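Local coordinates for putative citrate lyase (PDB 3QQW), which probably acts as a magnesium-dependent lyase of the HpcH/HpaI aldolase/citrate lyase family, perhaps cleaving (S)-citramalyl-CoA, at residues C[37-40]-C[41-44]; C[68-71]-C[72-75]; C[95-98]-C[99-103]; C[125-128]-C[129-133]. All blocks are in the same frame, centred on the assembly; numbering follows the deposited sequence. Where two conformers were deposited one is given.

Interaction 1 of 4, residues C[37-40]-C[41-44]; sequences KAMD and LQVE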
loop_
_atom_site.group_PDB
_atom_site.type_symbol
_atom_site.label_atom_id
_atom_site.label_comp_id
_atom_site.label_asym_id
_atom_site.label_seq_id
_atom_site.Cartn_x
_atom_site.Cartn_y
_atom_site.Cartn_z
ATOM N N LYS C 37 -36.524 -17.541 -8.952
ATOM C CA LYS C 37 -36.075 -17.330 -10.339
ATOM C C LYS C 37 -34.550 -17.549 -10.505
ATOM O O LYS C 37 -34.131 -18.206 -11.462
ATOM C CB LYS C 37 -36.448 -15.926 -10.811
ATOM C CG LYS C 37 -37.912 -15.778 -11.234
ATOM C CD LYS C 37 -38.127 -14.369 -11.774
ATOM C CE LYS C 37 -39.543 -14.044 -12.162
ATOM N NZ LYS C 37 -39.724 -12.572 -12.335
ATOM N N ALA C 38 -33.734 -17.049 -9.540
ATOM C CA ALA C 38 -32.278 -17.189 -9.525
ATOM C C ALA C 38 -31.891 -18.662 -9.335
ATOM O O ALA C 38 -31.000 -19.157 -10.037
ATOM C CB ALA C 38 -31.683 -16.332 -8.432
HETATM N N MSE C 39 -32.621 -19.390 -8.457
HETATM C CA MSE C 39 -32.400 -20.828 -8.229
HETATM C C MSE C 39 -32.723 -21.590 -9.473
HETATM O O MSE C 39 -31.964 -22.482 -9.828
HETATM C CB MSE C 39 -33.215 -21.351 -7.058
HETATM C CG MSE C 39 -32.625 -20.974 -5.717
HETATM SE SE MSE C 39 -33.892 -21.411 -4.322
HETATM C CE MSE C 39 -32.766 -20.856 -2.750
ATOM N N ASP C 40 -33.814 -21.217 -10.165
ATOM C CA ASP C 40 -34.228 -21.824 -11.455
ATOM C C ASP C 40 -33.219 -21.523 -12.564
ATOM O O ASP C 40 -33.027 -22.346 -13.442
ATOM C CB ASP C 40 -35.613 -21.319 -11.901
ATOM C CG ASP C 40 -36.759 -21.684 -10.989
ATOM O OD1 ASP C 40 -36.553 -22.529 -10.065
ATOM O OD2 ASP C 40 -37.862 -21.129 -11.180
ATOM N N LEU C 41 -32.586 -20.333 -12.521
ATOM C CA LEU C 41 -31.606 -19.921 -13.505
ATOM C C LEU C 41 -30.312 -20.731 -13.311
ATOM O O LEU C 41 -29.634 -21.011 -14.304
ATOM C CB LEU C 41 -31.385 -18.413 -13.394
ATOM C CG LEU C 41 -30.640 -17.730 -14.531
ATOM C CD1 LEU C 41 -31.410 -17.824 -15.840
ATOM C CD2 LEU C 41 -30.288 -16.297 -14.159
ATOM N N GLN C 42 -30.014 -21.189 -12.037
ATOM C CA GLN C 42 -28.881 -22.075 -11.744
ATOM C C GLN C 42 -29.122 -23.441 -12.390
ATOM O O GLN C 42 -28.175 -24.112 -12.795
ATOM C CB GLN C 42 -28.676 -22.247 -10.243
ATOM C CG GLN C 42 -28.058 -21.046 -9.550
ATOM C CD GLN C 42 -27.860 -21.252 -8.061
ATOM O OE1 GLN C 42 -28.787 -21.596 -7.299
ATOM N NE2 GLN C 42 -26.670 -20.907 -7.598
ATOM N N VAL C 43 -30.402 -23.844 -12.503
ATOM C CA VAL C 43 -30.770 -25.114 -13.114
ATOM C C VAL C 43 -30.571 -24.985 -14.624
ATOM O O VAL C 43 -30.047 -25.901 -15.257
ATOM C CB VAL C 43 -32.211 -25.536 -12.715
ATOM C CG1 VAL C 43 -32.620 -26.801 -13.425
ATOM C CG2 VAL C 43 -32.308 -25.730 -11.205
ATOM N N GLU C 44 -30.938 -23.815 -15.176
ATOM C CA GLU C 44 -30.836 -23.515 -16.601
ATOM C C GLU C 44 -29.372 -23.370 -17.058
ATOM O O GLU C 44 -28.991 -23.944 -18.062
ATOM C CB GLU C 44 -31.614 -22.222 -16.901
ATOM C CG GLU C 44 -31.806 -21.926 -18.386
ATOM C CD GLU C 44 -32.325 -20.546 -18.740
ATOM O OE1 GLU C 44 -33.229 -20.049 -18.032
ATOM O OE2 GLU C 44 -31.870 -19.987 -19.764
HETATM O O HOH W 1 -30.449 -24.523 -7.887
#
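With CG set beside its backbone N (chi1 -75°), Gln42 sends its extended chain back toward the preceding turn, where OE1 meets Met39, lying 3.8 Å from Met39 CA and 4.2 Å from Met39 CG. Met39 has a similar first torsion (chi1 -77°) and is likewise extended, and the two side chains cross at a slant. The rotation of the Gln42 amide is fixed from outside, because NE2 is hydrogen-bonded to the backbone oxygens of Phe49 and Arg84. A water is placed to donate to Met39 O at 3.2 Å and, weakly, to Gln42 OE1 at 3.4 Å, though more acceptors surround it than it has protons. Helix 32-45, to which both segments belong, is the crossover between strands 25-29 and 49-54, the first beta-alpha-beta unit of the TIM barrel, and the side chains of Ala38 and Gln42 rest on Val51 of the second strand. The backbone bonding here is uneven. Leu41 N takes Lys37 O at 2.8 Å and Glu44 N takes Asp40 O at 3.1 Å, whereas Val43 N divides itself between two weak bonds, to Met39 O at 3.4 Å and to Asp40 O. The Asp40 carboxylate forms a salt bridge with Arg79. Leu41 CB sits 3.4 Å from Lys37 O, and its side chain packs on Phe49 and Pro257.

Interaction 2 of 4, residues C[68-71]-C[72-75]; sequences AEMV and ARMI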
loop_
_atom_site.group_PDB
_atom_site.type_symbol
_atom_site.label_atom_id
_atom_site.label_comp_id
_atom_site.label_asym_id
_atom_site.label_seq_id
_atom_site.Cartn_x
_atom_site.Cartn_y
_atom_site.Cartn_z
ATOM N N ALA C 68 -36.034 -13.532 7.064
ATOM C CA ALA C 68 -35.037 -14.605 7.308
ATOM C C ALA C 68 -35.720 -15.998 7.246
ATOM O O ALA C 68 -35.149 -16.932 6.695
ATOM C CB ALA C 68 -34.331 -14.399 8.644
ATOM N N GLU C 69 -36.964 -16.103 7.725
ATOM C CA GLU C 69 -37.753 -17.336 7.665
ATOM C C GLU C 69 -38.024 -17.753 6.233
ATOM O O GLU C 69 -37.969 -18.945 5.917
ATOM C CB GLU C 69 -39.081 -17.171 8.421
ATOM C CG GLU C 69 -38.914 -17.327 9.925
ATOM C CD GLU C 69 -40.092 -16.922 10.780
ATOM O OE1 GLU C 69 -41.103 -16.443 10.221
ATOM O OE2 GLU C 69 -39.995 -17.067 12.019
HETATM N N MSE C 70 -38.317 -16.769 5.362
HETATM C CA MSE C 70 -38.564 -17.030 3.943
HETATM C C MSE C 70 -37.235 -17.497 3.318
HETATM O O MSE C 70 -37.226 -18.498 2.608
HETATM C CB MSE C 70 -39.136 -15.755 3.255
HETATM C CG MSE C 70 -39.269 -15.856 1.745
HETATM SE SE MSE C 70 -37.576 -15.533 0.835
HETATM C CE MSE C 70 -37.471 -13.512 0.927
ATOM N N VAL C 71 -36.110 -16.810 3.645
ATOM C CA VAL C 71 -34.781 -17.131 3.097
ATOM C C VAL C 71 -34.427 -18.586 3.479
ATOM O O VAL C 71 -34.162 -19.392 2.589
ATOM C CB VAL C 71 -33.712 -16.090 3.556
ATOM C CG1 VAL C 71 -32.278 -16.607 3.392
ATOM C CG2 VAL C 71 -33.893 -14.760 2.839
ATOM N N ALA C 72 -34.508 -18.929 4.777
ATOM C CA ALA C 72 -34.233 -20.277 5.273
ATOM C C ALA C 72 -35.077 -21.324 4.555
ATOM O O ALA C 72 -34.536 -22.325 4.103
ATOM C CB ALA C 72 -34.494 -20.343 6.777
ATOM N N ARG C 73 -36.390 -21.062 4.407
ATOM C CA ARG C 73 -37.336 -21.940 3.729
ATOM C C ARG C 73 -36.931 -22.156 2.258
ATOM O O ARG C 73 -36.930 -23.282 1.793
ATOM C CB ARG C 73 -38.777 -21.380 3.843
ATOM C CG ARG C 73 -39.807 -22.197 3.054
ATOM C CD ARG C 73 -41.262 -21.782 3.228
ATOM N NE ARG C 73 -41.487 -20.335 3.145
ATOM C CZ ARG C 73 -41.608 -19.631 2.018
ATOM N NH1 ARG C 73 -41.492 -20.227 0.835
ATOM N NH2 ARG C 73 -41.810 -18.321 2.067
HETATM N N MSE C 74 -36.580 -21.088 1.545
HETATM C CA MSE C 74 -36.176 -21.123 0.142
HETATM C C MSE C 74 -34.898 -21.930 -0.024
HETATM O O MSE C 74 -34.823 -22.757 -0.923
HETATM C CB MSE C 74 -35.986 -19.680 -0.396
HETATM C CG MSE C 74 -37.321 -18.951 -0.579
HETATM SE SE MSE C 74 -38.585 -19.902 -1.739
HETATM C CE MSE C 74 -37.823 -19.501 -3.422
ATOM N N ILE C 75 -33.900 -21.710 0.857
ATOM C CA ILE C 75 -32.602 -22.396 0.809
ATOM C C ILE C 75 -32.803 -23.917 1.116
ATOM O O ILE C 75 -32.177 -24.748 0.474
ATOM C CB ILE C 75 -31.549 -21.696 1.738
ATOM C CG1 ILE C 75 -31.164 -20.306 1.166
ATOM C CG2 ILE C 75 -30.295 -22.556 1.932
ATOM C CD1 ILE C 75 -30.184 -19.468 2.021
#
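The selenomethionines Met70 and Met74 meet one turn apart, SE of Met70 lying 3.7 Å from CG of Met74. Both chains are bent beyond CG, and the Met74 CG also comes within 3.2 Å of Met70 O, packing against the carbonyl of the preceding turn. On the same residue, Met70 CG touches Arg73 NH2 at 3.6 Å, the two chains crossing at about a right angle. A bend at chi3 (46°) turns the guanidinium back beside Met70 CB and CG, and a salt bridge from NH2 to Glu32 holds its tip. A second apolar pair, Val71 and Ile75, runs side by side with CG1 3.8 Å from CD1. Beneath both pairs the alpha-helical bonds are regular, as in Ala72 N to Ala68 O (2.8 Å, nearly straight at 177°) and Ile75 N to Val71 O (2.9 Å). The two pairs serve separate surfaces of helix 64-76, the crossover from strand 49-54 to strand 85-88 in the barrel. Met70 and Met74 pack on Glu32 and Ile35 of helix 32-45; Val71 and Ile75 turn inward to Cys53 of strand 49-54, while Ala68 and Val71 meet helix 97-107.

Interaction 3 of 4, residues C[95-98]-C[99-103]; sequences PAWR and QDVDI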
loop_
_atom_site.group_PDB
_atom_site.type_symbol
_atom_site.label_atom_id
_atom_site.label_comp_id
_atom_site.label_asym_id
_atom_site.label_seq_id
_atom_site.Cartn_x
_atom_site.Cartn_y
_atom_site.Cartn_z
ATOM N N PRO C 95 -29.393 -4.949 15.215
ATOM C CA PRO C 95 -29.975 -5.818 16.264
ATOM C C PRO C 95 -30.520 -7.174 15.781
ATOM O O PRO C 95 -30.828 -8.025 16.617
ATOM C CB PRO C 95 -31.119 -4.964 16.831
ATOM C CG PRO C 95 -31.473 -4.002 15.769
ATOM C CD PRO C 95 -30.213 -3.726 15.009
ATOM N N ALA C 96 -30.622 -7.401 14.458
ATOM C CA ALA C 96 -31.188 -8.642 13.932
ATOM C C ALA C 96 -30.140 -9.648 13.411
ATOM O O ALA C 96 -30.541 -10.741 13.016
ATOM C CB ALA C 96 -32.186 -8.317 12.822
ATOM N N TRP C 97 -28.839 -9.331 13.442
ATOM C CA TRP C 97 -27.848 -10.230 12.829
ATOM C C TRP C 97 -27.816 -11.636 13.458
ATOM O O TRP C 97 -27.760 -12.604 12.708
ATOM C CB TRP C 97 -26.419 -9.609 12.740
ATOM C CG TRP C 97 -25.576 -9.628 13.987
ATOM C CD1 TRP C 97 -25.324 -8.573 14.814
ATOM C CD2 TRP C 97 -24.733 -10.705 14.444
ATOM N NE1 TRP C 97 -24.421 -8.936 15.781
ATOM C CE2 TRP C 97 -24.048 -10.239 15.589
ATOM C CE3 TRP C 97 -24.523 -12.036 14.019
ATOM C CZ2 TRP C 97 -23.168 -11.055 16.328
ATOM C CZ3 TRP C 97 -23.673 -12.850 14.771
ATOM C CH2 TRP C 97 -23.005 -12.359 15.906
ATOM N N ARG C 98 -27.884 -11.753 14.795
ATOM C CA ARG C 98 -27.873 -13.053 15.490
ATOM C C ARG C 98 -29.131 -13.846 15.168
ATOM O O ARG C 98 -29.048 -15.043 14.894
ATOM C CB ARG C 98 -27.752 -12.859 17.011
ATOM C CG ARG C 98 -26.361 -12.475 17.438
ATOM C CD ARG C 98 -26.303 -12.312 18.933
ATOM N NE ARG C 98 -24.941 -12.493 19.413
ATOM C CZ ARG C 98 -24.103 -11.497 19.679
ATOM N NH1 ARG C 98 -24.492 -10.235 19.526
ATOM N NH2 ARG C 98 -22.869 -11.755 20.103
ATOM N N GLN C 99 -30.288 -13.154 15.151
ATOM C CA GLN C 99 -31.591 -13.716 14.797
ATOM C C GLN C 99 -31.560 -14.247 13.356
ATOM O O GLN C 99 -32.059 -15.342 13.120
ATOM C CB GLN C 99 -32.692 -12.668 14.987
ATOM C CG GLN C 99 -34.100 -13.191 14.725
ATOM C CD GLN C 99 -35.121 -12.112 14.930
ATOM O OE1 GLN C 99 -35.434 -11.348 14.011
ATOM N NE2 GLN C 99 -35.640 -12.014 16.149
ATOM N N ASP C 100 -30.938 -13.506 12.415
ATOM C CA ASP C 100 -30.773 -13.956 11.022
ATOM C C ASP C 100 -30.007 -15.258 10.991
ATOM O O ASP C 100 -30.394 -16.171 10.292
ATOM C CB ASP C 100 -30.015 -12.924 10.163
ATOM C CG ASP C 100 -30.670 -11.579 9.903
ATOM O OD1 ASP C 100 -31.921 -11.492 9.992
ATOM O OD2 ASP C 100 -29.936 -10.623 9.563
ATOM N N VAL C 101 -28.922 -15.345 11.774
ATOM C CA VAL C 101 -28.058 -16.532 11.868
ATOM C C VAL C 101 -28.878 -17.682 12.458
ATOM O O VAL C 101 -28.943 -18.745 11.835
ATOM C CB VAL C 101 -26.755 -16.249 12.659
ATOM C CG1 VAL C 101 -25.994 -17.538 12.947
ATOM C CG2 VAL C 101 -25.866 -15.264 11.899
ATOM N N ASP C 102 -29.556 -17.454 13.606
ATOM C CA ASP C 102 -30.400 -18.480 14.231
ATOM C C ASP C 102 -31.409 -19.063 13.241
ATOM O O ASP C 102 -31.426 -20.270 13.020
ATOM C CB ASP C 102 -31.164 -17.910 15.431
ATOM C CG ASP C 102 -30.317 -17.383 16.557
ATOM O OD1 ASP C 102 -29.101 -17.699 16.586
ATOM O OD2 ASP C 102 -30.864 -16.630 17.407
ATOM N N ILE C 103 -32.205 -18.200 12.600
ATOM C CA ILE C 103 -33.263 -18.613 11.674
ATOM C C ILE C 103 -32.707 -19.318 10.430
ATOM O O ILE C 103 -33.201 -20.387 10.077
ATOM C CB ILE C 103 -34.175 -17.406 11.280
ATOM C CG1 ILE C 103 -34.938 -16.852 12.520
ATOM C CG2 ILE C 103 -35.148 -17.803 10.178
ATOM C CD1 ILE C 103 -35.557 -15.471 12.280
#
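Trp97 reaches Val101 with the edge of its indole. From CB the side chain leaves between the backbone N and the carbonyl carbon (chi1 80°), a tight choice in a helix that lays the ring alongside the next turn. CE3, on the benzene half, then meets Val101 CG2 near the ring plane at 4.1 Å. Further round the rim, CH2 packs on Tyr132 CB of the next helix, whose ring meets the indole with the planes about 85° apart, and the indole also touches Val129. CZ2 stands 3.5 Å above the guanidinium plane of Arg98, over its centre, while CG of Arg98 lies 3.5 Å above the indole, offset toward the rim. The guanidinium sits beyond the ring edge, the two planes clearly tilted, and its NH2 goes on to a salt bridge with Glu128. This is the opening of helix 97-107, the barrel crossover between strands 85-88 and 115-117. Val101 CG2 also lies 3.4 Å from Trp97 O, the oxygen that accepts the Val101 N-H at 3.1 Å. Two aspartates fold back over carbonyls of the first turn. Asp100 CG sits 3.2 Å from Ala96 O, with OD2 directed to a hydrogen bond with His90 ND1. In Asp102, OD1 comes 3.1 Å from Arg98 O, two acceptors whose repulsion is probably eased because Arg98 O receives Asp102 N at 2.8 Å and OD1 is probably hydrogen-bonded to Tyr132 OH.

Interaction 4 of 4, residues C[125-128]-C[129-133]; sequences QVAE and VIRYI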
loop_
_atom_site.group_PDB
_atom_site.type_symbol
_atom_site.label_atom_id
_atom_site.label_comp_id
_atom_site.label_asym_id
_atom_site.label_seq_id
_atom_site.Cartn_x
_atom_site.Cartn_y
_atom_site.Cartn_z
ATOM N N GLN C 125 -15.414 -7.622 15.412
ATOM C CA GLN C 125 -16.798 -7.810 14.995
ATOM C C GLN C 125 -16.912 -9.057 14.126
ATOM O O GLN C 125 -17.777 -9.883 14.390
ATOM C CB GLN C 125 -17.310 -6.585 14.207
ATOM C CG GLN C 125 -17.686 -5.396 15.061
ATOM C CD GLN C 125 -18.406 -4.337 14.268
ATOM O OE1 GLN C 125 -18.325 -4.286 13.043
ATOM N NE2 GLN C 125 -19.145 -3.462 14.948
ATOM N N VAL C 126 -15.995 -9.223 13.129
ATOM C CA VAL C 126 -15.973 -10.352 12.194
ATOM C C VAL C 126 -15.789 -11.659 12.966
ATOM O O VAL C 126 -16.578 -12.601 12.803
ATOM C CB VAL C 126 -14.908 -10.180 11.088
ATOM C CG1 VAL C 126 -15.013 -11.299 10.072
ATOM C CG2 VAL C 126 -15.056 -8.835 10.386
ATOM N N ALA C 127 -14.775 -11.684 13.835
ATOM C CA ALA C 127 -14.445 -12.826 14.687
ATOM C C ALA C 127 -15.650 -13.234 15.534
ATOM O O ALA C 127 -15.935 -14.422 15.619
ATOM C CB ALA C 127 -13.250 -12.480 15.574
ATOM N N GLU C 128 -16.392 -12.255 16.090
ATOM C CA GLU C 128 -17.581 -12.470 16.934
ATOM C C GLU C 128 -18.709 -13.134 16.149
ATOM O O GLU C 128 -19.336 -14.070 16.648
ATOM C CB GLU C 128 -18.061 -11.125 17.518
ATOM C CG GLU C 128 -19.253 -11.177 18.478
ATOM C CD GLU C 128 -19.963 -9.854 18.727
ATOM O OE1 GLU C 128 -19.814 -8.917 17.907
ATOM O OE2 GLU C 128 -20.698 -9.769 19.737
ATOM N N VAL C 129 -18.936 -12.666 14.913
ATOM C CA VAL C 129 -19.981 -13.149 14.023
ATOM C C VAL C 129 -19.639 -14.581 13.594
ATOM O O VAL C 129 -20.521 -15.436 13.612
ATOM C CB VAL C 129 -20.183 -12.180 12.809
ATOM C CG1 VAL C 129 -21.200 -12.732 11.830
ATOM C CG2 VAL C 129 -20.602 -10.786 13.272
ATOM N N ILE C 130 -18.361 -14.842 13.249
ATOM C CA ILE C 130 -17.899 -16.167 12.804
ATOM C C ILE C 130 -18.059 -17.206 13.934
ATOM O O ILE C 130 -18.552 -18.326 13.692
ATOM C CB ILE C 130 -16.445 -16.101 12.271
ATOM C CG1 ILE C 130 -16.418 -15.434 10.909
ATOM C CG2 ILE C 130 -15.785 -17.491 12.230
ATOM C CD1 ILE C 130 -15.036 -14.978 10.555
ATOM N N ARG C 131 -17.667 -16.806 15.156
ATOM C CA ARG C 131 -17.770 -17.611 16.365
ATOM C C ARG C 131 -19.254 -17.955 16.626
ATOM O O ARG C 131 -19.573 -19.085 16.987
ATOM C CB ARG C 131 -17.145 -16.813 17.526
ATOM C CG ARG C 131 -17.036 -17.510 18.873
ATOM C CD ARG C 131 -16.083 -16.735 19.782
ATOM N NE ARG C 131 -16.625 -15.448 20.251
ATOM C CZ ARG C 131 -16.120 -14.249 19.960
ATOM N NH1 ARG C 131 -15.040 -14.140 19.200
ATOM N NH2 ARG C 131 -16.690 -13.154 20.431
ATOM N N TYR C 132 -20.155 -16.956 16.444
ATOM C CA TYR C 132 -21.580 -17.139 16.679
ATOM C C TYR C 132 -22.177 -18.103 15.646
ATOM O O TYR C 132 -22.908 -19.002 16.037
ATOM C CB TYR C 132 -22.333 -15.791 16.700
ATOM C CG TYR C 132 -23.771 -15.957 17.148
ATOM C CD1 TYR C 132 -24.083 -16.145 18.491
ATOM C CD2 TYR C 132 -24.813 -16.013 16.221
ATOM C CE1 TYR C 132 -25.392 -16.369 18.903
ATOM C CE2 TYR C 132 -26.128 -16.219 16.623
ATOM C CZ TYR C 132 -26.412 -16.408 17.962
ATOM O OH TYR C 132 -27.707 -16.618 18.351
ATOM N N ILE C 133 -21.839 -17.939 14.356
ATOM C CA ILE C 133 -22.264 -18.812 13.241
ATOM C C ILE C 133 -21.807 -20.248 13.544
ATOM O O ILE C 133 -22.620 -21.149 13.431
ATOM C CB ILE C 133 -21.741 -18.304 11.863
ATOM C CG1 ILE C 133 -22.349 -16.924 11.492
ATOM C CG2 ILE C 133 -21.997 -19.305 10.738
ATOM C CD1 ILE C 133 -21.594 -16.179 10.368
#
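Val126 O receives the N-H of Ile130 at 2.9 Å, and the bonds from Val129 N to Gln125 O (3.1 Å) and from Arg131 N to Ala127 O (3.0 Å) repeat the same i to i+4 spacing. Tyr132 N to Glu128 O continues the run. This is helix 123-139 of the TIM barrel, the crossover from strand 115-117 to strand 148-152, and its two flanks differ sharply. Toward solvent, Arg131 has two conformers, and its contacts with Glu128 hold for one of them and are tentative. There a bend at chi3 (71°) folds the guanidinium back with Glu128 CA 3.4 Å above its plane, offset toward the rim. It passes along the aliphatic root of Glu128, NH2 being 3.8 Å from CG. The charged ends do not meet: Glu128 OE2 and Arg131 NH2 stay 5.3 Å apart, and the glutamate, extended with CG opposite its backbone N (chi1 -177°), has its salt bridge with Arg98 of helix 97-107 instead. Gln125 turns its OE1 to the backbone N of Thr121 near the start of the helix. On the buried flank Val129 covers Val117 and Trp97, with its CG2 only 3.2 Å from Gln125 O. Val126 and Ile130 point together at Val150 and Val148 of strand 148-152, and the branches that touch are CG1 of Val126 and CD1 of Ile130, 3.7 Å apart.

From the N terminus the four contacts follow in series, none nested or crossed, each confined to neighbouring turns of one barrel helix and so closing no large loop. Together they sample four successive crossovers, helices 32-45, 64-76, 97-107 and 123-139, and each touches the next. Interaction 1 meets interaction 2 where Met39 CE lies 3.3 Å from Met74 O. Between interactions 2 and 3 the seam is again packing, Ile103 CG2 lying 3.5 Å from Ala68 C. Interactions 3 and 4 add polar ties and have centres about 12 Å apart. Interactions 1 and 4, at the ends of this arc, stay about 17 Å apart at their nearest atoms.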